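Local coordinates for protein Asp (Solanum tuberosum, PDB 3RFI) that is the saposin-like domain of a plant aspartic protease, a disulfide-linked helical domain that, as in other saposin-like proteins, probably interacts with membranes or lipids, at residues 21-26 with 85-90. Sequence-based numbering, arbitrary orientation.
Sequences MIWDLL and NQLKQE
At the bend between helices 71-87 and 90-104 of this saposin-like domain, Trp23 of helix 6-29 hydrogen-bonds through its indole N-H to the backbone carbonyl of Leu87. Trp23 NE1 lies 2.8 Å from Leu87 O, with a bent N-H...O angle of 144°. The acceptor sits at the ring edge, almost in the indole plane, whereas the nitrogen is tilted 32° from the carbonyl plane. A chi1 of 175° swings the Trp23 indole away from its own backbone N and brings the NE1 edge up to the bend. Beside the polar link, its six-membered ring meets the Leu87 side chain: Trp23 CZ2 is 3.9 Å from Leu87 CB and 4.0 Å from Leu87 CD2, the two side chains crossing at about a right angle. Trp23 also packs on Thr92, Lys93 and Val96 of helix 90-104. A phenylalanine in its place would probably leave Leu87 O without this donor and, with its smaller ring, give up part of the contact with the Leu87 side chain. Within the bend, Asn85 O accepts hydrogen bonds from Lys88 N and, on its other face, Gln89 NE2. A buried indole thus joins the first helix to the junction of the last two, within the disulfide-linked helical fold of saposin-like domains.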
# COMPACT_ATOMS: atom_id res chain seq x y z
N MET A 21 -7.39 5.55 5.85
CA MET A 21 -6.36 6.56 5.95
C MET A 21 -4.96 5.92 5.87
O MET A 21 -4.05 6.41 5.16
CB MET A 21 -6.52 7.28 7.24
CG MET A 21 -5.53 8.37 7.52
SD MET A 21 -6.08 9.41 8.84
CE MET A 21 -4.51 10.26 9.11
N ILE A 22 -4.77 4.83 6.59
CA ILE A 22 -3.48 4.19 6.59
C ILE A 22 -3.15 3.63 5.21
O ILE A 22 -2.03 3.80 4.72
CB ILE A 22 -3.40 3.09 7.68
CG1 ILE A 22 -3.54 3.75 9.08
CG2 ILE A 22 -2.24 2.09 7.42
CD1 ILE A 22 -3.82 2.74 10.25
N TRP A 23 -4.11 2.95 4.60
CA TRP A 23 -3.92 2.40 3.28
C TRP A 23 -3.60 3.53 2.32
O TRP A 23 -2.73 3.37 1.47
CB TRP A 23 -5.21 1.75 2.79
CG TRP A 23 -5.12 1.27 1.41
CD1 TRP A 23 -5.81 1.72 0.30
CD2 TRP A 23 -4.29 0.20 0.96
NE1 TRP A 23 -5.44 0.97 -0.83
CE2 TRP A 23 -4.49 0.05 -0.43
CE3 TRP A 23 -3.35 -0.63 1.61
CZ2 TRP A 23 -3.85 -0.95 -1.18
CZ3 TRP A 23 -2.70 -1.57 0.86
CH2 TRP A 23 -2.93 -1.72 -0.50
N ASP A 24 -4.31 4.65 2.42
CA ASP A 24 -4.01 5.78 1.54
C ASP A 24 -2.55 6.24 1.63
O ASP A 24 -1.85 6.55 0.62
CB ASP A 24 -4.97 6.91 1.83
CG ASP A 24 -6.39 6.63 1.26
OD1 ASP A 24 -7.25 7.48 1.46
OD2 ASP A 24 -6.64 5.55 0.65
N LEU A 25 -2.07 6.26 2.85
CA LEU A 25 -0.73 6.66 3.16
C LEU A 25 0.28 5.63 2.69
O LEU A 25 1.34 6.02 2.29
CB LEU A 25 -0.55 6.96 4.66
CG LEU A 25 -1.31 8.21 5.12
CD1 LEU A 25 -1.50 8.20 6.65
CD2 LEU A 25 -0.65 9.54 4.66
N LEU A 26 -0.06 4.35 2.79
CA LEU A 26 0.82 3.28 2.36
C LEU A 26 0.99 3.50 0.86
O LEU A 26 2.10 3.53 0.37
CB LEU A 26 0.21 1.89 2.63
CG LEU A 26 0.99 0.63 2.31
CD1 LEU A 26 0.30 -0.54 3.03
CD2 LEU A 26 0.88 0.39 0.78
N ASN A 85 -1.77 3.56 -8.65
CA ASN A 85 -3.15 3.91 -9.00
C ASN A 85 -4.07 2.69 -8.89
O ASN A 85 -5.22 2.87 -8.43
CB ASN A 85 -3.27 4.46 -10.40
CG ASN A 85 -4.51 5.29 -10.57
OD1 ASN A 85 -4.63 6.32 -9.97
ND2 ASN A 85 -5.44 4.84 -11.42
N GLN A 86 -3.58 1.50 -9.25
CA GLN A 86 -4.35 0.27 -9.04
C GLN A 86 -4.61 0.13 -7.55
O GLN A 86 -5.70 -0.24 -7.12
CB GLN A 86 -3.67 -0.98 -9.60
CG GLN A 86 -4.62 -2.11 -10.00
CD GLN A 86 -5.22 -2.77 -8.86
OE1 GLN A 86 -6.46 -2.99 -8.82
NE2 GLN A 86 -4.39 -3.11 -7.90
N LEU A 87 -3.65 0.49 -6.73
CA LEU A 87 -3.82 0.21 -5.31
C LEU A 87 -4.88 1.14 -4.69
O LEU A 87 -5.42 0.81 -3.62
CB LEU A 87 -2.49 0.38 -4.58
CG LEU A 87 -1.49 -0.72 -4.88
CD1 LEU A 87 -0.33 -0.53 -3.91
CD2 LEU A 87 -2.19 -2.07 -4.67
N LYS A 88 -5.19 2.24 -5.36
CA LYS A 88 -6.20 3.21 -4.90
C LYS A 88 -7.59 2.69 -5.21
O LYS A 88 -8.59 3.26 -4.72
CB LYS A 88 -6.06 4.54 -5.68
CG LYS A 88 -4.83 5.36 -5.37
CD LYS A 88 -4.80 6.60 -6.30
CE LYS A 88 -3.37 6.97 -6.83
NZ LYS A 88 -3.33 7.66 -8.20
N GLN A 89 -7.69 1.69 -6.07
CA GLN A 89 -8.98 1.28 -6.59
C GLN A 89 -9.84 0.77 -5.43
O GLN A 89 -9.31 0.20 -4.50
CB GLN A 89 -8.86 0.24 -7.73
CG GLN A 89 -8.11 0.71 -9.04
CD GLN A 89 -8.68 1.95 -9.72
OE1 GLN A 89 -9.89 2.02 -9.97
NE2 GLN A 89 -7.82 2.92 -10.07
N GLU A 90 -11.16 1.02 -5.46
CA GLU A 90 -12.05 0.58 -4.35
C GLU A 90 -11.94 -0.90 -3.98
O GLU A 90 -11.75 -1.24 -2.81
CB GLU A 90 -13.55 0.86 -4.66
CG GLU A 90 -14.11 2.13 -4.06
CD GLU A 90 -13.68 2.39 -2.60
OE1 GLU A 90 -13.02 3.43 -2.40
OE2 GLU A 90 -14.01 1.61 -1.68